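Local coordinates for protein aminotransferase (Neisseria meningitidis Z2491, PDB 3JTX) that probably catalyses pyridoxal-phosphate-dependent amino-group transfer, as a dimeric class I/II aminotransferase whose cofactor is covalently bound, at residues A[87-90]-A[91-94]; A[344-347]-A[348-352]; A[127-131]-A[132-136]; A[53-56]-A[57-60]; A[305-308]-A[309-313]. All coordinates share one frame; numbering follows the deposited sequence.

Contact 1. Residues A[87-90]-A[91-94]; sequences TVDA and DNEI
Asp-89 and Asp-91 meet in an Asx turn, laid over a main-chain reverse turn that leads from helix 69-82 into strand 94-97, an edge strand of the seven-stranded sheet within this chain. The evidence for the Asx turn is a 2.8 Å hydrogen bond in which Asp-91 N meets Asp-89 OD1 from above the carboxylate plane, 37° out of it. With CG of Asp-89 opposite its own N (chi1 -175°), the carboxylate folds forward over the N-H two residues on. The two acid groups are turned 57° against each other, and one water spans them, donating to Asp-89 OD2 at 2.6 Å and to Asp-91 OD2 at 2.7 Å; this bridge probably eases the closeness of like charges. The reverse turn rests on Asp-89 O, which is gripped twice: by Asn-92 N (i to i+3) at 3.2 Å, well above the carbonyl plane, and then by Glu-93 N (i to i+4) at 2.9 Å, almost in line with the carbonyl. Glu-93 also reaches back with its side chain, where OE1 takes Asp-89 N on its anti lone pair in a nearly straight bond of 2.9 Å. That same oxygen is salt-bridged to Arg-234, which also bonds Thr-87 O. On the inner side Val-88 and Ile-94 cross at about a right angle and both rest on helix 69-82; Val-88 CG1 lies 3.6 Å from Glu-93 CB and 3.7 Å from Ile-94 CG1.

Contact 2. Residues A[344-347]-A[348-352]; sequences NLWQ and KAAIQ
Lys-348 folds back on Asn-344 at the C-terminal cap of helix 338-349, where Ala-350, with positive phi (59°), ends the helical winding and turns the chain into strand 351-352. Bends at chi2 (-76°) and chi4 (42°) curl the lysine chain round Asn-344 OD1, so that CG passes 3.2 Å from Asn-344 OD1 while NZ bonds the same oxygen at 2.7 Å. NZ sits on a lone pair in the carbonyl plane. The other end of that amide, ND2, is bonded to Tyr-395 OH, and these two bonds together fix which way the amide is flipped.

Leu-345 contributes through its backbone and its side chain. Its O accepts Ala-349 N at 3.0 Å and Ile-351 N at 3.1 Å, the two donors coming from opposite faces of the carbonyl plane; the second bond ties the start of the strand to the helix end. Between them, Ala-350 N bonds Trp-346 O at 3.0 Å. Leu-345 CB then packs 4.1 Å from Ile-351 CB, and both side chains lean on Ile-391 of helix 381-394.

Trp-346 holds the other flank. Its NE1 is committed to Ile-24 O, which helps to fix the rotation of the indole, and its six-membered ring runs alongside the Gln-352 chain, both pointing the same way. CE3 and CZ3 of the ring both approach Gln-352 CG, CZ3 at 3.6 Å.

Contact 3. Residues A[127-131]-A[132-136]; sequences NPFYQ and IYEGA
Tyr-133 N donates to Tyr-130 O over 2.9 Å, and Gly-135 N donates to Gln-131 O over 3.1 Å in an almost straight bond (175°); these two bonds turn the chain into helix 131-139. Gln-131 O carries more: Glu-134 N makes a weak bond to it, and a water donates both to this oxygen, at 2.9 Å, and to Glu-134 OE1, also at 2.9 Å, which links the carboxylate to the first helical turn. The other carboxylate oxygen of Glu-134, OE2, is salt-bridged to Arg-361.

Beyond the polar layer, the Phe-129 ring leans on Glu-134. Phe-129 CG stands between the backbone N and the carbonyl carbon (chi1 63°), which brings CE2 to 3.6 Å from Glu-134 OE1. The two tyrosines form a T-shaped pair: the edge of Tyr-130 points at the face of Tyr-133, with centroids 5.6 Å apart and planes at 70°. A CH-pi contact reinforces it, Tyr-130 CB lying 3.8 Å from the centroid of the Tyr-133 ring.

The ring hydroxyls are fixed from outside, Tyr-130 OH by Arg-101 and Tyr-133 OH by Asp-207, while Gln-131 OE1 bonds Arg-101 and its NE2 an MES molecule, probably from the crystallisation liquor. A turn after strand 122-127 that holds a cis-proline, Pro-128, bonds Asp-207 through Tyr-133 and carries MES on Gln-131 is consistent with a place at the active site of a fold-type I aminotransferase.

Contact 4. Residues A[53-56]-A[57-60]; sequences TASL and HELE
A short 3-10 turn takes over where helix 46-54 ends, and two successive i to i+3 bonds define it: Glu-58 N to Ser-55 O at 2.9 Å, then Leu-59 N to Leu-56 O at 3.1 Å. Both donors stand above the carbonyl planes they meet, the second by 56°, consistent with 3-10 winding.

Glu-58 extends past Ser-55, its OE1 3.5 Å from Ser-55 CB. On another flank Leu-56 and Leu-59 point the same way, with Leu-56 CD2 and Leu-59 CD1 4.1 Å apart.

That leucine pair packs against the second subunit, Leu-56 on Thr-53 and Leu-59 on Thr-44 of that chain, and the two copies of Thr-53 bond through their hydroxyls. Ser-55 and Glu-58 are satisfied within the chain: the Ser-55 hydroxyl shares its single hydrogen between Ala-51 O and Leu-52 O, and Glu-58 OE1 is salt-bridged to Arg-284. The glutamate charge is thus probably balanced by Arg-284 of helix 280-291, while the dimer interface combines leucine packing with polar bonds, those of the threonine hydroxyls and of the Leu-59 backbone.

Contact 5. Residues A[305-308]-A[309-313]; sequences EKFE and RVIPI
Lys-306 O is approached by two amide groups: Val-310 N bonds it at 2.9 Å, in the carbonyl plane with a C=O...N angle of 159°, and Arg-309 N adds a weak bond at 3.3 Å. The motif is an alpha-helix, the last turns of helix 294-314, and the amide of Arg-309 divides itself between that oxygen and Glu-305 O, also at 3.3 Å. Val-310 crowds the same acceptor with its side chain: the CG2 branch, placed beside its own N, lies 3.1 Å from Lys-306 O.

One residue on, Ile-311 N bonds Phe-307 O at 3.0 Å. The side chains of this pair cross at a slant, with Ile-311 CG1 4.1 Å from Phe-307 CD1 and near the plane of the ring, at its edge. Both lie on Ile-329 of strand 328-332, and the ring also meets that of Phe-215. The lysine end leaves the helix altogether, NZ bonding Ala-379 O, Leu-377 O and His-42 NE2.

Arg-309, which also touches helix 381-394, draws its aliphatic part over the turn, CG passing 3.4 Å from Glu-305 O. Its chain bends at chi3 (62°), and the guanidinium does not touch the Glu-305 carboxylate. The helix is kinked at Pro-312, whose ring nitrogen has no hydrogen to give; in place of an amide donor, the proline carbon CD faces Glu-308 O at 3.2 Å.

How the contacts relate
None of the five contacts touches another. Contact 3 lies nearest the chain's centre, about 10 Å from it between centres, and is the one associated with the probable active site: Lys-245 carries the pyridoxal phosphate, and the MES beside Gln-131 probably marks the nearby pocket. Contact 4, with its centre about 36 Å from that of contact 3, shares with it the second subunit, so both contribute to the dimer. Contacts 2 and 5 are the closest pair, with centres about 20 Å apart and nearest atoms about 11 Å; both pack on helix 381-394. Contacts 1 and 2 stand on opposite sides of the chain's centre, about 49 Å apart between centres.

Contact 1. Residues A[87-90]-A[91-94]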
loop_
_atom_site.group_PDB
_atom_site.type_symbol
_atom_site.label_atom_id
_atom_site.label_comp_id
_atom_site.label_asym_id
_atom_site.label_seq_id
_atom_site.Cartn_x
_atom_site.Cartn_y
_atom_site.Cartn_z
ATOM N N THR A 87 8.709 -15.229 22.610
ATOM C CA THR A 87 7.315 -14.896 22.872
ATOM C C THR A 87 7.045 -13.429 22.520
ATOM O O THR A 87 7.564 -12.511 23.165
ATOM C CB THR A 87 6.936 -15.151 24.336
ATOM O OG1 THR A 87 7.777 -14.371 25.194
ATOM C CG2 THR A 87 7.100 -16.632 24.677
ATOM N N VAL A 88 6.229 -13.233 21.487
ATOM C CA VAL A 88 5.871 -11.922 20.962
ATOM C C VAL A 88 4.343 -11.833 21.003
ATOM O O VAL A 88 3.650 -12.751 20.576
ATOM C CB VAL A 88 6.402 -11.773 19.506
ATOM C CG1 VAL A 88 5.909 -10.482 18.834
ATOM C CG2 VAL A 88 7.933 -11.855 19.490
ATOM N N ASP A 89 3.816 -10.736 21.520
ATOM C CA ASP A 89 2.375 -10.646 21.812
ATOM C C ASP A 89 1.597 -10.267 20.551
ATOM O O ASP A 89 1.769 -9.180 20.031
ATOM C CB ASP A 89 2.159 -9.615 22.939
ATOM C CG ASP A 89 0.712 -9.533 23.417
ATOM O OD1 ASP A 89 -0.216 -9.975 22.710
ATOM O OD2 ASP A 89 0.511 -9.005 24.529
ATOM N N ALA A 90 0.738 -11.169 20.071
ATOM C CA ALA A 90 -0.083 -10.930 18.886
ATOM C C ALA A 90 -0.997 -9.711 19.043
ATOM O O ALA A 90 -1.299 -9.036 18.060
ATOM C CB ALA A 90 -0.907 -12.190 18.527
ATOM N N ASP A 91 -1.407 -9.408 20.273
ATOM C CA ASP A 91 -2.310 -8.265 20.534
ATOM C C ASP A 91 -1.669 -6.886 20.358
ATOM O O ASP A 91 -2.401 -5.913 20.152
ATOM C CB ASP A 91 -2.849 -8.302 21.979
ATOM C CG ASP A 91 -3.757 -9.494 22.263
ATOM O OD1 ASP A 91 -4.435 -9.997 21.343
ATOM O OD2 ASP A 91 -3.818 -9.904 23.443
ATOM N N ASN A 92 -0.339 -6.756 20.481
ATOM C CA ASN A 92 0.232 -5.414 20.384
ATOM C C ASN A 92 1.642 -5.296 19.807
ATOM O O ASN A 92 2.095 -4.183 19.584
ATOM C CB ASN A 92 0.116 -4.658 21.719
ATOM C CG ASN A 92 0.893 -5.310 22.847
ATOM O OD1 ASN A 92 1.722 -6.182 22.632
ATOM N ND2 ASN A 92 0.628 -4.863 24.067
ATOM N N GLU A 93 2.292 -6.418 19.485
ATOM C CA GLU A 93 3.671 -6.398 18.961
ATOM C C GLU A 93 3.828 -6.847 17.517
ATOM O O GLU A 93 4.954 -6.981 17.034
ATOM C CB GLU A 93 4.587 -7.242 19.849
ATOM C CG GLU A 93 4.836 -6.628 21.217
ATOM C CD GLU A 93 5.840 -7.400 22.052
ATOM O OE1 GLU A 93 5.632 -8.613 22.269
ATOM O OE2 GLU A 93 6.835 -6.777 22.500
ATOM N N ILE A 94 2.712 -7.070 16.828
ATOM C CA ILE A 94 2.717 -7.561 15.455
ATOM C C ILE A 94 1.686 -6.819 14.594
ATOM O O ILE A 94 0.527 -6.710 14.969
ATOM C CB ILE A 94 2.380 -9.068 15.415
ATOM C CG1 ILE A 94 3.357 -9.850 16.290
ATOM C CG2 ILE A 94 2.366 -9.586 13.957
ATOM C CD1 ILE A 94 3.198 -11.360 16.264
HETATM O O HOH W 1 -1.942 -9.450 25.278
HETATM O O HOH W 2 -0.477 -6.387 17.404
#

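Contact 2. Residues A[344-347]-A[348-352]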
loop_
_atom_site.group_PDB
_atom_site.type_symbol
_atom_site.label_atom_id
_atom_site.label_comp_id
_atom_site.label_asym_id
_atom_site.label_seq_id
_atom_site.Cartn_x
_atom_site.Cartn_y
_atom_site.Cartn_z
ATOM N N ASN A 344 32.126 -9.849 -19.961
ATOM C CA ASN A 344 32.717 -11.073 -20.547
ATOM C C ASN A 344 31.768 -12.281 -20.461
ATOM O O ASN A 344 31.618 -13.049 -21.429
ATOM C CB ASN A 344 34.063 -11.366 -19.879
ATOM C CG ASN A 344 34.860 -12.447 -20.587
ATOM O OD1 ASN A 344 34.902 -12.503 -21.814
ATOM N ND2 ASN A 344 35.506 -13.312 -19.809
ATOM N N LEU A 345 31.099 -12.438 -19.327
ATOM C CA LEU A 345 30.154 -13.545 -19.156
ATOM C C LEU A 345 28.982 -13.438 -20.119
ATOM O O LEU A 345 28.478 -14.457 -20.603
ATOM C CB LEU A 345 29.628 -13.617 -17.716
ATOM C CG LEU A 345 30.629 -14.016 -16.620
ATOM C CD1 LEU A 345 29.865 -14.451 -15.364
ATOM C CD2 LEU A 345 31.587 -15.067 -17.064
ATOM N N TRP A 346 28.542 -12.201 -20.376
ATOM C CA TRP A 346 27.439 -11.954 -21.306
ATOM C C TRP A 346 27.857 -12.218 -22.742
ATOM O O TRP A 346 27.163 -12.946 -23.467
ATOM C CB TRP A 346 26.908 -10.525 -21.149
ATOM C CG TRP A 346 25.886 -10.169 -22.162
ATOM C CD1 TRP A 346 26.021 -9.260 -23.180
ATOM C CD2 TRP A 346 24.569 -10.703 -22.273
ATOM N NE1 TRP A 346 24.859 -9.193 -23.905
ATOM C CE2 TRP A 346 23.948 -10.058 -23.367
ATOM C CE3 TRP A 346 23.848 -11.662 -21.552
ATOM C CZ2 TRP A 346 22.649 -10.358 -23.773
ATOM C CZ3 TRP A 346 22.549 -11.949 -21.944
ATOM C CH2 TRP A 346 21.963 -11.302 -23.054
ATOM N N GLN A 347 28.990 -11.643 -23.147
ATOM C CA GLN A 347 29.461 -11.770 -24.520
ATOM C C GLN A 347 29.843 -13.206 -24.863
ATOM O O GLN A 347 29.632 -13.639 -25.992
ATOM C CB GLN A 347 30.668 -10.855 -24.780
ATOM C CG GLN A 347 31.157 -10.875 -26.252
ATOM C CD GLN A 347 32.443 -10.085 -26.466
ATOM O OE1 GLN A 347 32.978 -9.484 -25.535
ATOM N NE2 GLN A 347 32.937 -10.081 -27.692
ATOM N N LYS A 348 30.423 -13.933 -23.908
ATOM C CA LYS A 348 30.927 -15.286 -24.191
ATOM C C LYS A 348 29.918 -16.402 -23.905
ATOM O O LYS A 348 30.006 -17.455 -24.514
ATOM C CB LYS A 348 32.191 -15.586 -23.389
ATOM C CG LYS A 348 33.352 -14.641 -23.617
ATOM C CD LYS A 348 34.052 -14.887 -24.926
ATOM C CE LYS A 348 35.224 -13.920 -25.127
ATOM N NZ LYS A 348 36.071 -13.688 -23.899
ATOM N N ALA A 349 28.994 -16.192 -22.967
ATOM C CA ALA A 349 28.132 -17.293 -22.478
ATOM C C ALA A 349 26.665 -16.933 -22.275
ATOM O O ALA A 349 25.874 -17.769 -21.823
ATOM C CB ALA A 349 28.707 -17.855 -21.187
ATOM N N ALA A 350 26.293 -15.699 -22.612
ATOM C CA ALA A 350 24.951 -15.189 -22.365
ATOM C C ALA A 350 24.588 -15.227 -20.891
ATOM O O ALA A 350 23.412 -15.275 -20.553
ATOM C CB ALA A 350 23.887 -15.967 -23.215
ATOM N N ILE A 351 25.583 -15.226 -20.001
ATOM C CA ILE A 351 25.293 -15.301 -18.565
ATOM C C ILE A 351 25.186 -13.889 -18.001
ATOM O O ILE A 351 26.088 -13.072 -18.187
ATOM C CB ILE A 351 26.362 -16.107 -17.777
ATOM C CG1 ILE A 351 26.399 -17.587 -18.220
ATOM C CG2 ILE A 351 26.082 -16.004 -16.255
ATOM C CD1 ILE A 351 27.661 -18.360 -17.733
ATOM N N GLN A 352 24.096 -13.623 -17.289
ATOM C CA GLN A 352 23.829 -12.327 -16.679
ATOM C C GLN A 352 24.108 -12.349 -15.153
ATOM O O GLN A 352 23.402 -13.023 -14.379
ATOM C CB GLN A 352 22.374 -11.923 -16.938
ATOM C CG GLN A 352 21.984 -11.812 -18.420
ATOM C CD GLN A 352 20.474 -11.665 -18.618
ATOM O OE1 GLN A 352 19.713 -12.606 -18.408
ATOM N NE2 GLN A 352 20.046 -10.479 -19.013
#

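Contact 3. Residues A[127-131]-A[132-136]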
loop_
_atom_site.group_PDB
_atom_site.type_symbol
_atom_site.label_atom_id
_atom_site.label_comp_id
_atom_site.label_asym_id
_atom_site.label_seq_id
_atom_site.Cartn_x
_atom_site.Cartn_y
_atom_site.Cartn_z
ATOM N N ASN A 127 26.172 -0.653 3.200
ATOM C CA ASN A 127 26.659 -0.366 1.848
ATOM C C ASN A 127 27.622 -1.485 1.447
ATOM O O ASN A 127 28.680 -1.622 2.069
ATOM C CB ASN A 127 27.349 0.982 1.819
ATOM C CG ASN A 127 27.572 1.514 0.415
ATOM O OD1 ASN A 127 26.794 1.250 -0.511
ATOM N ND2 ASN A 127 28.632 2.328 0.260
ATOM N N PRO A 128 27.254 -2.308 0.432
ATOM C CA PRO A 128 26.088 -2.241 -0.465
ATOM C C PRO A 128 24.724 -2.243 0.230
ATOM O O PRO A 128 24.571 -2.817 1.324
ATOM C CB PRO A 128 26.240 -3.494 -1.348
ATOM C CG PRO A 128 27.658 -3.835 -1.297
ATOM C CD PRO A 128 28.106 -3.463 0.105
ATOM N N PHE A 129 23.744 -1.606 -0.420
ATOM C CA PHE A 129 22.426 -1.375 0.176
ATOM C C PHE A 129 21.296 -1.941 -0.682
ATOM O O PHE A 129 21.492 -2.298 -1.839
ATOM C CB PHE A 129 22.212 0.131 0.429
ATOM C CG PHE A 129 22.196 0.984 -0.815
ATOM C CD1 PHE A 129 23.380 1.463 -1.366
ATOM C CD2 PHE A 129 20.995 1.339 -1.418
ATOM C CE1 PHE A 129 23.371 2.245 -2.509
ATOM C CE2 PHE A 129 20.975 2.138 -2.553
ATOM C CZ PHE A 129 22.168 2.584 -3.106
ATOM N N TYR A 130 20.113 -2.031 -0.085
ATOM C CA TYR A 130 18.887 -2.364 -0.805
ATOM C C TYR A 130 18.201 -1.061 -1.158
ATOM O O TYR A 130 18.011 -0.192 -0.299
ATOM C CB TYR A 130 17.975 -3.245 0.062
ATOM C CG TYR A 130 16.656 -3.672 -0.551
ATOM C CD1 TYR A 130 16.604 -4.410 -1.730
ATOM C CD2 TYR A 130 15.452 -3.399 0.097
ATOM C CE1 TYR A 130 15.370 -4.845 -2.259
ATOM C CE2 TYR A 130 14.215 -3.826 -0.428
ATOM C CZ TYR A 130 14.178 -4.535 -1.598
ATOM O OH TYR A 130 12.941 -4.935 -2.104
ATOM N N GLN A 131 17.853 -0.947 -2.439
ATOM C CA GLN A 131 17.224 0.237 -3.066
ATOM C C GLN A 131 16.256 1.032 -2.186
ATOM O O GLN A 131 16.373 2.265 -2.081
ATOM C CB GLN A 131 16.485 -0.222 -4.362
ATOM C CG GLN A 131 15.358 -1.357 -4.120
ATOM C CD GLN A 131 15.383 -2.539 -5.133
ATOM O OE1 GLN A 131 14.330 -3.033 -5.585
ATOM N NE2 GLN A 131 16.573 -2.986 -5.482
ATOM N N ILE A 132 15.313 0.336 -1.541
ATOM C CA ILE A 132 14.254 0.976 -0.752
ATOM C C ILE A 132 14.836 1.821 0.382
ATOM O O ILE A 132 14.315 2.872 0.694
ATOM C CB ILE A 132 13.253 -0.069 -0.160
ATOM C CG1 ILE A 132 12.382 -0.672 -1.263
ATOM C CG2 ILE A 132 12.365 0.565 0.906
ATOM C CD1 ILE A 132 11.592 0.346 -2.044
ATOM N N TYR A 133 15.948 1.368 0.985
ATOM C CA TYR A 133 16.538 2.122 2.106
ATOM C C TYR A 133 16.889 3.551 1.666
ATOM O O TYR A 133 16.618 4.522 2.380
ATOM C CB TYR A 133 17.782 1.444 2.714
ATOM C CG TYR A 133 17.642 -0.024 3.053
ATOM C CD1 TYR A 133 16.389 -0.623 3.253
ATOM C CD2 TYR A 133 18.773 -0.831 3.174
ATOM C CE1 TYR A 133 16.281 -1.985 3.530
ATOM C CE2 TYR A 133 18.660 -2.183 3.478
ATOM C CZ TYR A 133 17.423 -2.748 3.643
ATOM O OH TYR A 133 17.339 -4.090 3.883
ATOM N N GLU A 134 17.485 3.667 0.486
ATOM C CA GLU A 134 17.876 4.963 -0.055
ATOM C C GLU A 134 16.658 5.786 -0.473
ATOM O O GLU A 134 16.520 6.943 -0.097
ATOM C CB GLU A 134 18.788 4.767 -1.259
ATOM C CG GLU A 134 19.188 6.079 -1.914
ATOM C CD GLU A 134 19.861 5.886 -3.268
ATOM O OE1 GLU A 134 19.406 5.050 -4.094
ATOM O OE2 GLU A 134 20.835 6.610 -3.502
ATOM N N GLY A 135 15.772 5.187 -1.262
ATOM C CA GLY A 135 14.595 5.904 -1.737
ATOM C C GLY A 135 13.705 6.407 -0.618
ATOM O O GLY A 135 13.238 7.545 -0.650
ATOM N N ALA A 136 13.454 5.552 0.367
ATOM C CA ALA A 136 12.551 5.883 1.470
ATOM C C ALA A 136 13.093 7.067 2.258
ATOM O O ALA A 136 12.359 7.999 2.595
ATOM C CB ALA A 136 12.358 4.648 2.391
HETATM O O HOH W 3 16.925 3.572 -4.583
#

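Contact 4. Residues A[53-56]-A[57-60]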
loop_
_atom_site.group_PDB
_atom_site.type_symbol
_atom_site.label_atom_id
_atom_site.label_comp_id
_atom_site.label_asym_id
_atom_site.label_seq_id
_atom_site.Cartn_x
_atom_site.Cartn_y
_atom_site.Cartn_z
ATOM N N THR A 53 -8.307 -19.574 -2.283
ATOM C CA THR A 53 -9.546 -19.947 -2.984
ATOM C C THR A 53 -10.723 -20.236 -2.054
ATOM O O THR A 53 -11.865 -19.799 -2.325
ATOM C CB THR A 53 -9.315 -21.140 -3.936
ATOM O OG1 THR A 53 -8.512 -20.690 -5.026
ATOM C CG2 THR A 53 -10.632 -21.717 -4.497
ATOM N N ALA A 54 -10.456 -20.962 -0.967
ATOM C CA ALA A 54 -11.494 -21.361 -0.023
ATOM C C ALA A 54 -12.166 -20.161 0.654
ATOM O O ALA A 54 -13.293 -20.267 1.118
ATOM C CB ALA A 54 -10.924 -22.295 1.027
ATOM N N SER A 55 -11.491 -19.015 0.687
ATOM C CA SER A 55 -11.980 -17.877 1.455
ATOM C C SER A 55 -12.433 -16.700 0.595
ATOM O O SER A 55 -12.691 -15.622 1.107
ATOM C CB SER A 55 -10.892 -17.440 2.424
ATOM O OG SER A 55 -9.722 -17.076 1.722
ATOM N N LEU A 56 -12.552 -16.906 -0.708
ATOM C CA LEU A 56 -12.788 -15.762 -1.636
ATOM C C LEU A 56 -14.135 -15.041 -1.421
ATOM O O LEU A 56 -14.253 -13.867 -1.777
ATOM C CB LEU A 56 -12.640 -16.192 -3.107
ATOM C CG LEU A 56 -11.199 -16.368 -3.578
ATOM C CD1 LEU A 56 -11.178 -16.911 -4.995
ATOM C CD2 LEU A 56 -10.413 -15.055 -3.504
ATOM N N HIS A 57 -15.117 -15.714 -0.812
ATOM C CA HIS A 57 -16.370 -15.053 -0.447
ATOM C C HIS A 57 -16.129 -13.846 0.478
ATOM O O HIS A 57 -16.919 -12.895 0.493
ATOM C CB HIS A 57 -17.362 -16.048 0.177
ATOM C CG HIS A 57 -16.857 -16.733 1.411
ATOM N ND1 HIS A 57 -15.919 -17.747 1.375
ATOM C CD2 HIS A 57 -17.182 -16.568 2.716
ATOM C CE1 HIS A 57 -15.676 -18.159 2.605
ATOM N NE2 HIS A 57 -16.441 -17.474 3.436
ATOM N N GLU A 58 -15.028 -13.873 1.223
ATOM C CA GLU A 58 -14.665 -12.798 2.132
ATOM C C GLU A 58 -14.106 -11.513 1.471
ATOM O O GLU A 58 -13.823 -10.536 2.166
ATOM C CB GLU A 58 -13.694 -13.316 3.194
ATOM C CG GLU A 58 -14.335 -14.351 4.114
ATOM C CD GLU A 58 -13.401 -14.815 5.217
ATOM O OE1 GLU A 58 -12.538 -15.680 4.939
ATOM O OE2 GLU A 58 -13.541 -14.321 6.359
ATOM N N LEU A 59 -13.980 -11.500 0.147
ATOM C CA LEU A 59 -13.747 -10.253 -0.601
ATOM C C LEU A 59 -14.872 -9.242 -0.415
ATOM O O LEU A 59 -14.674 -8.056 -0.672
ATOM C CB LEU A 59 -13.568 -10.517 -2.110
ATOM C CG LEU A 59 -12.325 -11.273 -2.574
ATOM C CD1 LEU A 59 -12.407 -11.522 -4.096
ATOM C CD2 LEU A 59 -11.003 -10.571 -2.195
ATOM N N GLU A 60 -16.062 -9.690 0.003
ATOM C CA GLU A 60 -17.186 -8.771 0.219
ATOM C C GLU A 60 -17.001 -7.816 1.421
ATOM O O GLU A 60 -17.801 -6.897 1.588
ATOM C CB GLU A 60 -18.488 -9.570 0.398
ATOM C CG GLU A 60 -18.604 -10.275 1.730
ATOM C CD GLU A 60 -19.989 -10.899 1.941
ATOM O OE1 GLU A 60 -20.570 -11.467 0.996
ATOM O OE2 GLU A 60 -20.502 -10.818 3.073
#

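Contact 5. Residues A[305-308]-A[309-313]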
loop_
_atom_site.group_PDB
_atom_site.type_symbol
_atom_site.label_atom_id
_atom_site.label_comp_id
_atom_site.label_asym_id
_atom_site.label_seq_id
_atom_site.Cartn_x
_atom_site.Cartn_y
_atom_site.Cartn_z
ATOM N N GLU A 305 20.683 -27.762 -2.544
ATOM C CA GLU A 305 21.211 -28.614 -3.614
ATOM C C GLU A 305 22.024 -27.761 -4.583
ATOM O O GLU A 305 23.137 -28.110 -4.950
ATOM C CB GLU A 305 20.054 -29.310 -4.336
ATOM C CG GLU A 305 20.471 -30.242 -5.455
ATOM C CD GLU A 305 19.289 -30.834 -6.233
ATOM O OE1 GLU A 305 18.138 -30.340 -6.086
ATOM O OE2 GLU A 305 19.531 -31.784 -7.011
ATOM N N LYS A 306 21.484 -26.608 -4.968
ATOM C CA LYS A 306 22.193 -25.730 -5.888
ATOM C C LYS A 306 23.566 -25.305 -5.343
ATOM O O LYS A 306 24.572 -25.400 -6.047
ATOM C CB LYS A 306 21.364 -24.473 -6.192
ATOM C CG LYS A 306 20.047 -24.747 -6.911
ATOM C CD LYS A 306 19.281 -23.461 -7.178
ATOM C CE LYS A 306 17.768 -23.659 -7.149
ATOM N NZ LYS A 306 17.069 -22.383 -7.500
ATOM N N PHE A 307 23.594 -24.819 -4.101
ATOM C CA PHE A 307 24.833 -24.326 -3.490
ATOM C C PHE A 307 25.844 -25.454 -3.280
ATOM O O PHE A 307 27.037 -25.256 -3.485
ATOM C CB PHE A 307 24.557 -23.632 -2.156
ATOM C CG PHE A 307 24.175 -22.186 -2.290
ATOM C CD1 PHE A 307 25.147 -21.200 -2.301
ATOM C CD2 PHE A 307 22.855 -21.819 -2.405
ATOM C CE1 PHE A 307 24.803 -19.867 -2.420
ATOM C CE2 PHE A 307 22.494 -20.489 -2.521
ATOM C CZ PHE A 307 23.478 -19.506 -2.528
ATOM N N GLU A 308 25.352 -26.623 -2.857
ATOM C CA GLU A 308 26.186 -27.790 -2.637
ATOM C C GLU A 308 27.007 -28.153 -3.866
ATOM O O GLU A 308 28.135 -28.600 -3.736
ATOM C CB GLU A 308 25.331 -29.003 -2.259
ATOM C CG GLU A 308 25.097 -29.132 -0.797
ATOM C CD GLU A 308 24.141 -30.264 -0.449
ATOM O OE1 GLU A 308 23.634 -30.953 -1.376
ATOM O OE2 GLU A 308 23.895 -30.444 0.764
ATOM N N ARG A 309 26.426 -27.960 -5.050
ATOM C CA ARG A 309 27.080 -28.306 -6.305
ATOM C C ARG A 309 27.870 -27.136 -6.899
ATOM O O ARG A 309 28.970 -27.333 -7.419
ATOM C CB ARG A 309 26.040 -28.824 -7.291
ATOM C CG ARG A 309 25.318 -30.067 -6.764
ATOM C CD ARG A 309 24.326 -30.649 -7.757
ATOM N NE ARG A 309 24.977 -31.089 -8.993
ATOM C CZ ARG A 309 24.341 -31.408 -10.124
ATOM N NH1 ARG A 309 23.011 -31.375 -10.198
ATOM N NH2 ARG A 309 25.049 -31.770 -11.190
ATOM N N VAL A 310 27.328 -25.921 -6.790
ATOM C CA VAL A 310 27.945 -24.735 -7.385
ATOM C C VAL A 310 29.213 -24.264 -6.652
ATOM O O VAL A 310 30.200 -23.903 -7.294
ATOM C CB VAL A 310 26.922 -23.557 -7.486
ATOM C CG1 VAL A 310 27.616 -22.262 -7.851
ATOM C CG2 VAL A 310 25.820 -23.886 -8.478
ATOM N N ILE A 311 29.189 -24.230 -5.317
ATOM C CA ILE A 311 30.319 -23.669 -4.575
ATOM C C ILE A 311 31.623 -24.415 -4.897
ATOM O O ILE A 311 32.622 -23.771 -5.248
ATOM C CB ILE A 311 30.054 -23.590 -3.049
ATOM C CG1 ILE A 311 28.998 -22.525 -2.743
ATOM C CG2 ILE A 311 31.353 -23.313 -2.284
ATOM C CD1 ILE A 311 29.422 -21.086 -3.047
ATOM N N PRO A 312 31.624 -25.760 -4.809
ATOM C CA PRO A 312 32.877 -26.464 -5.135
ATOM C C PRO A 312 33.329 -26.294 -6.591
ATOM O O PRO A 312 34.532 -26.348 -6.862
ATOM C CB PRO A 312 32.587 -27.942 -4.818
ATOM C CG PRO A 312 31.175 -28.027 -4.405
ATOM C CD PRO A 312 30.544 -26.673 -4.401
ATOM N N ILE A 313 32.393 -26.083 -7.518
ATOM C CA ILE A 313 32.778 -25.829 -8.916
ATOM C C ILE A 313 33.508 -24.482 -8.988
ATOM O O ILE A 313 34.617 -24.400 -9.511
ATOM C CB ILE A 313 31.571 -25.863 -9.888
ATOM C CG1 ILE A 313 30.983 -27.275 -9.961
ATOM C CG2 ILE A 313 31.984 -25.444 -11.297
ATOM C CD1 ILE A 313 29.674 -27.350 -10.717
#